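Capsid (Human calicivirus NLV/Boxer/2001/US, PDB 4RDL) forms the norovirus shell, and its dimeric protruding (P) domain, the part crystallised here, binds histo-blood group glycans such as the Lewis y tetrasaccharide. Local coordinates at residues S27-L32 and P108-C113; M36-D41 and C279-G284; R52-L55 and L59-T62; M117-I122 and N158-F163; S219-P222 and K228-C231. All blocks are in the same frame, centred on the assembly; numbering follows the deposited sequence.

Interaction 1 (S27-L32 and P108-C113); sequences SRVPML and PDFGNC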
# COMPACT_ATOMS: atom_id res chain seq x y z
N SER A 27 4.54 8.27 1.42
CA SER A 27 5.14 7.39 2.43
C SER A 27 4.56 7.56 3.84
O SER A 27 4.90 6.80 4.75
CB SER A 27 6.66 7.55 2.46
OG SER A 27 7.00 8.93 2.57
N ARG A 28 3.66 8.54 4.01
CA ARG A 28 3.04 8.79 5.32
C ARG A 28 1.56 8.39 5.39
O ARG A 28 1.02 8.19 6.48
CB ARG A 28 3.19 10.26 5.70
CG ARG A 28 4.63 10.67 5.94
CD ARG A 28 4.72 12.13 6.31
NE ARG A 28 4.29 12.38 7.68
CZ ARG A 28 3.88 13.57 8.13
NH1 ARG A 28 3.79 14.60 7.30
NH2 ARG A 28 3.55 13.71 9.41
N VAL A 29 0.91 8.31 4.23
CA VAL A 29 -0.43 7.72 4.11
C VAL A 29 -0.42 6.88 2.83
O VAL A 29 0.34 7.17 1.91
CB VAL A 29 -1.55 8.78 4.02
CG1 VAL A 29 -1.73 9.49 5.36
CG2 VAL A 29 -1.25 9.78 2.91
N PRO A 30 -1.24 5.82 2.78
CA PRO A 30 -1.29 5.01 1.56
C PRO A 30 -2.22 5.65 0.53
O PRO A 30 -3.40 5.29 0.41
CB PRO A 30 -1.82 3.67 2.06
CG PRO A 30 -2.70 4.06 3.21
CD PRO A 30 -2.01 5.21 3.88
N MET A 31 -1.67 6.62 -0.20
CA MET A 31 -2.41 7.39 -1.20
C MET A 31 -1.45 7.71 -2.32
O MET A 31 -0.28 8.00 -2.08
CB MET A 31 -2.90 8.72 -0.63
CG MET A 31 -3.89 8.64 0.50
SD MET A 31 -5.43 7.87 0.01
CE MET A 31 -5.85 8.75 -1.47
N LEU A 32 -1.95 7.69 -3.55
CA LEU A 32 -1.14 8.12 -4.68
C LEU A 32 -0.62 9.55 -4.47
O LEU A 32 -1.30 10.41 -3.89
CB LEU A 32 -1.97 8.07 -5.96
CG LEU A 32 -2.32 6.68 -6.49
CD1 LEU A 32 -3.34 6.80 -7.61
CD2 LEU A 32 -1.07 5.95 -6.96
N PRO A 108 1.53 5.43 12.41
CA PRO A 108 1.31 6.80 11.95
C PRO A 108 2.28 7.80 12.58
O PRO A 108 2.53 7.74 13.80
CB PRO A 108 -0.12 7.10 12.42
CG PRO A 108 -0.78 5.77 12.45
CD PRO A 108 0.30 4.82 12.93
N ASP A 109 2.83 8.71 11.78
CA ASP A 109 3.74 9.73 12.31
C ASP A 109 3.11 11.13 12.36
O ASP A 109 3.80 12.14 12.23
CB ASP A 109 5.11 9.71 11.61
CG ASP A 109 5.06 10.22 10.18
OD1 ASP A 109 3.95 10.45 9.65
OD2 ASP A 109 6.15 10.37 9.57
N PHE A 110 1.81 11.16 12.58
CA PHE A 110 1.09 12.41 12.80
C PHE A 110 0.97 12.66 14.29
O PHE A 110 0.39 11.85 15.02
CB PHE A 110 -0.29 12.36 12.13
CG PHE A 110 -0.20 12.14 10.65
CD1 PHE A 110 0.20 13.16 9.81
CD2 PHE A 110 -0.47 10.90 10.10
CE1 PHE A 110 0.31 12.95 8.44
CE2 PHE A 110 -0.35 10.68 8.73
CZ PHE A 110 0.04 11.71 7.90
N GLY A 111 1.55 13.77 14.74
CA GLY A 111 1.64 14.08 16.15
C GLY A 111 0.69 15.15 16.62
O GLY A 111 0.30 16.03 15.85
N ASN A 112 0.32 15.06 17.90
CA ASN A 112 -0.52 16.06 18.55
C ASN A 112 -1.89 16.24 17.91
O ASN A 112 -2.40 17.35 17.84
CB ASN A 112 0.17 17.43 18.65
CG ASN A 112 -0.36 18.26 19.79
OD1 ASN A 112 -0.55 17.75 20.89
ND2 ASN A 112 -0.62 19.54 19.54
N CYS A 113 -2.47 15.13 17.46
CA CYS A 113 -3.76 15.19 16.78
C CYS A 113 -4.60 13.95 17.05
O CYS A 113 -4.16 13.03 17.76
CB CYS A 113 -3.55 15.39 15.27
SG CYS A 113 -2.51 14.11 14.50
O HOH W 1 2.58 8.25 8.78

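Interaction 2 (M36-D41 and C279-G284); sequences MMVSND and CVPNAG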
# COMPACT_ATOMS: atom_id res chain seq x y z
N MET A 36 4.10 17.71 -6.14
CA MET A 36 5.23 18.03 -5.29
C MET A 36 5.31 19.53 -5.12
O MET A 36 4.79 20.29 -5.96
CB MET A 36 6.54 17.42 -5.80
CG MET A 36 6.89 17.69 -7.23
SD MET A 36 8.51 16.98 -7.65
CE MET A 36 8.31 16.88 -9.42
N MET A 37 5.92 19.96 -4.03
CA MET A 37 5.98 21.38 -3.68
C MET A 37 7.09 21.61 -2.68
O MET A 37 7.48 20.69 -1.95
CB MET A 37 4.64 21.82 -3.07
CG MET A 37 4.40 21.23 -1.68
SD MET A 37 2.81 21.66 -0.94
CE MET A 37 3.05 23.41 -0.61
N VAL A 38 7.60 22.84 -2.62
CA VAL A 38 8.41 23.25 -1.49
C VAL A 38 7.47 23.88 -0.47
O VAL A 38 6.35 24.28 -0.81
CB VAL A 38 9.54 24.22 -1.89
CG1 VAL A 38 10.42 23.58 -2.95
CG2 VAL A 38 8.96 25.54 -2.39
N SER A 39 7.90 23.95 0.78
CA SER A 39 7.08 24.58 1.80
C SER A 39 7.14 26.09 1.67
O SER A 39 8.16 26.65 1.28
CB SER A 39 7.58 24.18 3.19
OG SER A 39 6.91 24.95 4.17
N ASN A 40 6.04 26.75 2.03
CA ASN A 40 6.06 28.21 2.20
C ASN A 40 6.78 28.64 3.48
O ASN A 40 7.40 29.70 3.52
CB ASN A 40 4.65 28.79 2.16
CG ASN A 40 4.12 28.92 0.75
OD1 ASN A 40 4.44 28.12 -0.13
ND2 ASN A 40 3.33 29.96 0.51
N ASP A 41 6.68 27.83 4.52
CA ASP A 41 7.42 28.09 5.76
C ASP A 41 8.73 27.31 5.74
O ASP A 41 8.79 26.16 6.17
CB ASP A 41 6.60 27.70 6.99
CG ASP A 41 7.33 27.98 8.30
OD1 ASP A 41 6.80 27.61 9.38
OD2 ASP A 41 8.44 28.57 8.27
N CYS A 279 15.27 21.26 -4.60
CA CYS A 279 15.22 21.94 -5.88
C CYS A 279 15.49 23.41 -5.62
O CYS A 279 15.53 23.85 -4.47
CB CYS A 279 13.83 21.81 -6.50
SG CYS A 279 12.54 22.76 -5.61
N VAL A 280 15.68 24.17 -6.68
CA VAL A 280 15.56 25.62 -6.58
C VAL A 280 14.23 25.96 -7.23
O VAL A 280 14.06 25.82 -8.44
CB VAL A 280 16.72 26.36 -7.26
CG1 VAL A 280 16.45 27.86 -7.25
CG2 VAL A 280 18.02 26.06 -6.55
N PRO A 281 13.25 26.37 -6.41
CA PRO A 281 11.89 26.55 -6.92
C PRO A 281 11.76 27.86 -7.67
O PRO A 281 12.60 28.74 -7.54
CB PRO A 281 11.05 26.61 -5.64
CG PRO A 281 11.97 27.18 -4.62
CD PRO A 281 13.34 26.63 -4.96
N ASN A 282 10.70 27.95 -8.46
CA ASN A 282 10.33 29.21 -9.08
C ASN A 282 11.40 29.74 -10.03
O ASN A 282 11.65 30.94 -10.07
CB ASN A 282 10.04 30.26 -8.00
CG ASN A 282 9.35 31.47 -8.56
OD1 ASN A 282 8.59 31.36 -9.52
ND2 ASN A 282 9.61 32.63 -7.97
N ALA A 283 12.03 28.84 -10.77
CA ALA A 283 13.02 29.23 -11.76
C ALA A 283 12.36 30.08 -12.84
O ALA A 283 11.44 29.63 -13.54
CB ALA A 283 13.67 28.01 -12.38
N GLY A 284 12.82 31.32 -12.97
CA GLY A 284 12.29 32.23 -13.97
C GLY A 284 11.03 32.96 -13.54
O GLY A 284 10.15 33.24 -14.36

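Interaction 3 (R52-L55 and L59-T62); sequences RVTL and LQGT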
# COMPACT_ATOMS: atom_id res chain seq x y z
N ARG A 52 11.46 7.32 5.58
CA ARG A 52 12.84 7.66 5.90
C ARG A 52 13.79 6.49 5.61
O ARG A 52 13.61 5.39 6.15
CB ARG A 52 12.97 8.07 7.38
CG ARG A 52 12.06 9.21 7.80
CD ARG A 52 12.37 10.51 7.04
NE ARG A 52 13.76 10.96 7.20
CZ ARG A 52 14.19 11.79 8.15
NH1 ARG A 52 13.33 12.30 9.03
NH2 ARG A 52 15.47 12.14 8.22
N VAL A 53 14.78 6.75 4.77
CA VAL A 53 15.76 5.75 4.36
C VAL A 53 16.97 6.49 3.77
O VAL A 53 16.81 7.57 3.20
CB VAL A 53 15.17 4.80 3.29
CG1 VAL A 53 14.88 5.55 1.98
CG2 VAL A 53 16.06 3.59 3.03
N THR A 54 18.16 5.94 3.95
CA THR A 54 19.33 6.51 3.29
C THR A 54 19.34 6.08 1.82
O THR A 54 18.67 5.12 1.43
CB THR A 54 20.63 6.03 3.94
OG1 THR A 54 20.70 4.60 3.85
CG2 THR A 54 20.67 6.45 5.40
N LEU A 55 20.11 6.79 1.00
CA LEU A 55 20.20 6.41 -0.41
C LEU A 55 20.81 5.03 -0.60
O LEU A 55 20.55 4.37 -1.62
CB LEU A 55 21.00 7.45 -1.21
CG LEU A 55 20.39 8.85 -1.23
CD1 LEU A 55 21.17 9.73 -2.20
CD2 LEU A 55 18.90 8.80 -1.60
N LEU A 59 16.93 1.68 6.37
CA LEU A 59 15.67 2.20 6.89
C LEU A 59 15.87 2.96 8.19
O LEU A 59 16.70 2.58 9.02
CB LEU A 59 14.68 1.05 7.12
CG LEU A 59 14.19 0.35 5.84
CD1 LEU A 59 13.53 -0.97 6.17
CD2 LEU A 59 13.25 1.26 5.06
N GLN A 60 15.08 4.02 8.37
CA GLN A 60 15.14 4.82 9.58
C GLN A 60 13.76 5.05 10.19
O GLN A 60 12.75 4.85 9.52
CB GLN A 60 15.79 6.17 9.29
CG GLN A 60 17.22 6.06 8.78
CD GLN A 60 17.81 7.41 8.51
OE1 GLN A 60 17.09 8.39 8.34
NE2 GLN A 60 19.14 7.49 8.48
N GLY A 61 13.73 5.47 11.45
CA GLY A 61 12.48 5.77 12.12
C GLY A 61 11.57 4.56 12.19
O GLY A 61 11.99 3.48 12.59
N THR A 62 10.32 4.76 11.79
CA THR A 62 9.35 3.67 11.75
C THR A 62 9.13 3.17 10.32
O THR A 62 8.15 2.48 10.02
CB THR A 62 8.01 4.11 12.37
OG1 THR A 62 7.54 5.29 11.70
CG2 THR A 62 8.19 4.41 13.84
O HOH W 2 17.73 10.67 7.27

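Interaction 4 (M117-I122 and N158-F163); sequences MTFVKI and NELDQF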
# COMPACT_ATOMS: atom_id res chain seq x y z
N MET A 117 -9.26 5.82 13.59
CA MET A 117 -8.85 4.53 13.07
C MET A 117 -10.05 3.65 12.77
O MET A 117 -11.06 3.67 13.48
CB MET A 117 -7.96 3.79 14.08
CG MET A 117 -6.82 4.61 14.66
SD MET A 117 -5.58 5.13 13.46
CE MET A 117 -4.79 3.59 13.05
N THR A 118 -9.91 2.85 11.72
CA THR A 118 -10.84 1.76 11.48
C THR A 118 -10.08 0.48 11.81
O THR A 118 -8.88 0.39 11.54
CB THR A 118 -11.31 1.76 10.03
OG1 THR A 118 -12.17 2.88 9.82
CG2 THR A 118 -12.08 0.48 9.70
N PHE A 119 -10.73 -0.50 12.42
CA PHE A 119 -10.02 -1.72 12.76
C PHE A 119 -10.83 -2.98 12.53
O PHE A 119 -12.06 -2.95 12.44
CB PHE A 119 -9.48 -1.68 14.20
CG PHE A 119 -10.55 -1.69 15.27
CD1 PHE A 119 -11.13 -2.88 15.70
CD2 PHE A 119 -10.96 -0.50 15.86
CE1 PHE A 119 -12.10 -2.88 16.69
CE2 PHE A 119 -11.93 -0.50 16.85
CZ PHE A 119 -12.49 -1.68 17.26
N VAL A 120 -10.11 -4.10 12.43
CA VAL A 120 -10.73 -5.41 12.32
C VAL A 120 -10.00 -6.41 13.21
O VAL A 120 -8.77 -6.33 13.37
CB VAL A 120 -10.71 -5.93 10.86
CG1 VAL A 120 -11.61 -5.06 9.96
CG2 VAL A 120 -9.29 -6.00 10.31
N LYS A 121 -10.74 -7.35 13.78
CA LYS A 121 -10.11 -8.49 14.43
C LYS A 121 -9.28 -9.25 13.40
O LYS A 121 -9.66 -9.32 12.22
CB LYS A 121 -11.18 -9.41 15.03
CG LYS A 121 -11.94 -8.76 16.18
CD LYS A 121 -12.79 -9.78 16.95
CE LYS A 121 -13.89 -10.35 16.08
NZ LYS A 121 -14.81 -11.23 16.88
N ILE A 122 -8.13 -9.78 13.82
CA ILE A 122 -7.20 -10.39 12.87
C ILE A 122 -6.84 -11.85 13.19
O ILE A 122 -6.18 -12.51 12.40
CB ILE A 122 -5.92 -9.50 12.70
CG1 ILE A 122 -5.16 -9.83 11.41
CG2 ILE A 122 -5.04 -9.56 13.94
CD1 ILE A 122 -5.99 -9.64 10.15
N ASN A 158 -17.89 3.58 23.63
CA ASN A 158 -18.95 2.68 24.09
C ASN A 158 -19.15 1.45 23.20
O ASN A 158 -20.13 0.72 23.35
CB ASN A 158 -20.27 3.43 24.25
CG ASN A 158 -20.22 4.48 25.34
OD1 ASN A 158 -19.53 4.32 26.35
ND2 ASN A 158 -20.96 5.57 25.15
N GLU A 159 -18.21 1.22 22.30
CA GLU A 159 -18.31 0.07 21.41
C GLU A 159 -16.99 -0.71 21.33
O GLU A 159 -16.67 -1.31 20.30
CB GLU A 159 -18.79 0.51 20.03
CG GLU A 159 -20.20 1.11 20.09
CD GLU A 159 -20.67 1.72 18.79
OE1 GLU A 159 -19.93 1.66 17.80
OE2 GLU A 159 -21.79 2.27 18.77
N LEU A 160 -16.25 -0.70 22.43
CA LEU A 160 -14.95 -1.38 22.49
C LEU A 160 -14.99 -2.67 23.29
O LEU A 160 -14.09 -3.50 23.18
CB LEU A 160 -13.88 -0.45 23.06
CG LEU A 160 -13.55 0.81 22.27
CD1 LEU A 160 -12.52 1.66 23.00
CD2 LEU A 160 -13.06 0.45 20.88
N ASP A 161 -16.02 -2.85 24.11
CA ASP A 161 -16.05 -3.97 25.04
C ASP A 161 -15.91 -5.33 24.37
O ASP A 161 -15.22 -6.21 24.89
CB ASP A 161 -17.32 -3.94 25.90
CG ASP A 161 -17.23 -2.93 27.02
OD1 ASP A 161 -16.10 -2.69 27.51
OD2 ASP A 161 -18.27 -2.37 27.40
N GLN A 162 -16.57 -5.51 23.23
CA GLN A 162 -16.56 -6.81 22.57
C GLN A 162 -15.17 -7.15 22.06
O GLN A 162 -14.89 -8.30 21.72
CB GLN A 162 -17.56 -6.85 21.41
CG GLN A 162 -17.18 -5.99 20.21
CD GLN A 162 -17.82 -6.49 18.92
OE1 GLN A 162 -17.69 -7.67 18.56
NE2 GLN A 162 -18.50 -5.60 18.21
N PHE A 163 -14.29 -6.14 22.02
CA PHE A 163 -12.95 -6.34 21.48
C PHE A 163 -11.87 -6.47 22.55
O PHE A 163 -10.71 -6.75 22.23
CB PHE A 163 -12.58 -5.20 20.52
CG PHE A 163 -13.50 -5.10 19.34
CD1 PHE A 163 -13.46 -6.07 18.34
CD2 PHE A 163 -14.40 -4.06 19.23
CE1 PHE A 163 -14.30 -6.00 17.25
CE2 PHE A 163 -15.25 -3.98 18.14
CZ PHE A 163 -15.20 -4.95 17.15
O HOH W 3 -15.71 -9.47 18.98
O HOH W 4 -17.09 -9.11 16.20

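Interaction 5 (S219-P222 and K228-C231); sequences STFP and KVPC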
# COMPACT_ATOMS: atom_id res chain seq x y z
N SER A 219 -0.11 14.23 -1.15
CA SER A 219 -1.33 13.51 -1.47
C SER A 219 -2.52 14.22 -0.84
O SER A 219 -2.44 14.70 0.29
CB SER A 219 -1.30 12.08 -0.91
OG SER A 219 -0.24 11.33 -1.48
N THR A 220 -3.62 14.25 -1.58
CA THR A 220 -4.88 14.69 -0.99
C THR A 220 -5.42 13.56 -0.12
O THR A 220 -5.53 12.41 -0.56
CB THR A 220 -5.89 15.08 -2.06
OG1 THR A 220 -5.38 16.21 -2.79
CG2 THR A 220 -7.21 15.47 -1.43
N PHE A 221 -5.72 13.89 1.13
CA PHE A 221 -6.06 12.89 2.14
C PHE A 221 -6.87 13.61 3.21
O PHE A 221 -6.70 14.81 3.41
CB PHE A 221 -4.77 12.32 2.74
CG PHE A 221 -4.99 11.32 3.84
CD1 PHE A 221 -5.09 9.97 3.56
CD2 PHE A 221 -5.11 11.74 5.15
CE1 PHE A 221 -5.31 9.05 4.58
CE2 PHE A 221 -5.32 10.84 6.17
CZ PHE A 221 -5.42 9.49 5.89
N PRO A 222 -7.78 12.89 3.88
CA PRO A 222 -8.64 13.53 4.89
C PRO A 222 -7.93 13.85 6.22
O PRO A 222 -8.36 13.40 7.29
CB PRO A 222 -9.76 12.51 5.10
CG PRO A 222 -9.10 11.20 4.80
CD PRO A 222 -8.21 11.51 3.61
N LYS A 228 -3.71 18.02 2.65
CA LYS A 228 -2.59 17.83 1.75
C LYS A 228 -1.42 17.30 2.58
O LYS A 228 -0.77 18.05 3.29
CB LYS A 228 -2.22 19.15 1.06
CG LYS A 228 -1.07 19.05 0.05
CD LYS A 228 -0.76 20.40 -0.62
CE LYS A 228 -1.90 20.84 -1.53
NZ LYS A 228 -1.90 20.13 -2.85
N VAL A 229 -1.19 15.99 2.50
CA VAL A 229 -0.16 15.34 3.31
C VAL A 229 1.18 15.37 2.60
O VAL A 229 1.32 14.84 1.50
CB VAL A 229 -0.53 13.88 3.64
CG1 VAL A 229 0.64 13.17 4.32
CG2 VAL A 229 -1.79 13.83 4.50
N PRO A 230 2.18 16.02 3.22
CA PRO A 230 3.53 16.10 2.66
C PRO A 230 4.41 14.96 3.17
O PRO A 230 4.29 14.57 4.34
CB PRO A 230 4.04 17.43 3.22
CG PRO A 230 3.42 17.47 4.60
CD PRO A 230 2.05 16.82 4.46
N CYS A 231 5.26 14.42 2.31
CA CYS A 231 6.27 13.44 2.71
C CYS A 231 7.57 13.74 1.96
O CYS A 231 7.56 14.48 0.97
CB CYS A 231 5.79 12.01 2.46
SG CYS A 231 5.72 11.53 0.72

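Interaction 1 (S27-L32 and P108-C113)
A buried salt bridge between Arg28 and Asp109 joins two loops of the P domain: segment 27-32 precedes strand 35-38, and segment 108-113 leads into strand 113-121. Arg28 uses the side-on edge of its guanidinium. NE donates to Asp109 OD1 at 2.8 Å with a nearly straight N-H...O angle of 165°, reaching the syn side of the carboxylate but somewhat out of its plane. NH2 goes mainly to the backbone, giving Asp109 O a 3.2 Å bond from above the carbonyl plane; its link to Asp109 OD1 is weak. The bend of the arginine chain at chi3 (75°) turns the guanidinium so that one face is backed by Phe110, whose CE1 lies 3.5 Å from its plane, the two flat groups inclined by 30°. Val29 fills in beside the same ring, CG1 at 3.8 Å from Phe110 CZ. A water bridges the backbones, donating to Arg28 O and accepting from Asp109 N. Second partners fix the charged ends: Arg28 NH1 donates to Leu185 O and Pro230 O, and Asp109 OD2 receives Gln49 N and Asn50 N. The contact packs on two strands, with Arg28 and Phe110 against Val229 of strand 228-231 and Phe110 also against Leu172 of strand 167-177; Asp114, a glycan-binding residue, follows directly after segment 108-113.

Interaction 2 (M36-D41 and C279-G284)
Val38 meets Cys279 and Pro281 on the antiparallel sheet that contains strands 35-38, 213-220 and 276-279. The first and last of these both pair with strand 213-220, through backbone bonds between Met37 and Tyr216 and between Cys279 and Ala213. Between the two segments the interaction is entirely apolar, a small patch near the surface of the domain in which 106 Å² is buried. The CB atoms of Val38, Cys279 and Pro281 all point toward the opposite segment, so the three side chains converge although the backbones remain apart, with the CA atoms of Val38 and Pro281 7.2 Å from each other. CG1 of Val38 meets the sulfur and also touches Pro281 CB, while CG2 lies against CB and CG of the proline, and the two side chains cross at about a right angle. Ala213 and Val215 of strand 213-220 touch Val38 and Cys279 respectively, while Phe269 of strand 265-272 also packs on the cysteine. No hydrogen bond crosses between the segments; in the loop after Val38, Asp41 N makes a weak bond to Ser39 OG, and Gln44 NE2 also bonds to that hydroxyl. On the apolar side, Val38 CG2 lies 4.0 Å from Pro281 CB, and with CG1 anti to the carbonyl carbon (chi1 -57°) Val38 CG1 comes to 3.5 Å from Cys279 SG.

Interaction 3 (R52-L55 and L59-T62)
A single beta bridge between Val53 and Leu59 closes a tight loop in the long irregular connection from strand 35-38 to strand 72-80. The two CA atoms of this pair are 4.4 Å apart. One backbone hydrogen bond runs across the segments, from Gln60 N to Arg52 O, at 3.0 Å and 158°. Round this bond Arg52 and Gln60 lie against each other, their CB atoms 3.9 Å apart, and their side chains cross at a slant. Gln60 continues extended beyond CG, whereas Arg52 folds at chi2 and chi3, which brings its guanidinium back to within reach of a shared water. That water accepts from Arg52 NH2 at 2.9 Å and donates to Gln60 OE1 at 2.6 Å, linking planes inclined by 63°. The main grip on the guanidinium comes from carbonyls beyond the loop: NH2 donates to Pro203 O, and NH1 to Phe48 O. At the other end of the glutamine amide, NE2 rests 3.6 Å from Thr54 CG2. The hydroxyl of Thr54 is engaged within the loop itself, where Thr54 OG1 bonds to Asp56 OD1 and Gln58 N. Val53 CG2 and Leu59 CD2, 4.2 Å apart, form the apolar side of the bridge. These two residues seat the loop on helix 235-244, Val53 against Phe241 and Leu59 against Val238 and Val242, while Arg52 and Gln60 pack on the loop at 202-205 and the backbone of Leu55 bonds to Pro273, just after strand 265-272.

Interaction 4 (M117-I122 and N158-F163)
The end of strand 113-121 passes a short 3-10 turn at 161-163, the backbones coming closest at Lys121 and Phe163 with their CA atoms 7.9 Å apart. The turn, closed by a bond from Phe163 N to Leu160 O, belongs to the connection from strand 151-154 to strand 167-177 in the antiparallel sheet of the P domain, and the side chains bridge the gap. Phe119 and Phe163 come from opposite directions into a T-shaped stack: the edge of Phe119 points at the face of Phe163, with centroids 4.8 Å apart and planes at 85°. Phe119 CE1 stands over the centre of the Phe163 ring, and on the other face Gln162 CG rests near the rim, so Phe163 is held between them. Leu160 CD2 lies 4.2 Å from Phe119 CZ, and Val136 of strand 133-139 touches both of these residues. Lys121 runs past the rim of Phe163 rather than over it, CG lying near the ring plane at 3.8 Å from Phe163 CD1. Its ammonium extends to Glu126, with which it forms a salt bridge, and to two waters. Elsewhere on the strand, Thr118 and Val120 pack on Thr173 of the second subunit. A bound fucose lies about 10 Å from the Phe163 side chain. One of the waters accepts from Lys121 NZ at 2.9 Å and sits 2.7 Å from Gln162 OE1.

Interaction 5 (S219-P222 and K228-C231)
The carbonyl oxygen of Val229 is gripped twice, by Ser219 N at 3.1 Å and by Asn26 ND2 from a neighbouring loop. The return bond is shorter and straighter: Val229 N donates to Ser219 O at 2.8 Å and 162°. Ser219 O also receives a CA-H...O contact from Lys228, whose CA is 3.5 Å away. Ser219 and Val229 thus make an antiparallel hydrogen-bonded pair, followed by Thr220 and Lys228 as a non-hydrogen-bonded pair, at the loop end of the beta hairpin formed by strands 213-220 and 228-231. The loop between these strands includes Val224, a residue of one of the glycan pockets. Past the last pair, Phe221 still lies alongside Val229, pointing the same way, and Phe221 CB approaches Val229 CG2 to 3.8 Å. The ring leads away from there, its chi1 of 177° placing CG trans to the backbone nitrogen, and Pro222 CD lies over one of its faces near the rim. The hydroxyl of Ser219 bonds to Leu32 O and Asn26 ND2. On the second subunit, Pro124 packs against Thr220 and Leu127 against Pro222.

Interactions 1 and 5 lie at the middle of the elongated domain, about 8 Å apart (all distances here are centre to centre), and touch directly through Leu32 with Ser219 and Arg28 with Pro230. Interaction 2 follows about 17 Å from interaction 5 in the same sheet, where Met37 packs on Lys228. Interaction 3, beside helix 235-244, is about 15 Å from interaction 1 without touching it. Interaction 4 joins strand 113-121 of the other sheet to a loop, about 43 Å from interaction 2 and across the chain's centre from it. Along the chain, 27-32 and 36-41 open first, and 279-284 comes last, so early and late segments are brought together. Interactions 1, 4 and 5 also reach the second subunit, so these three contacts border the dimer interface.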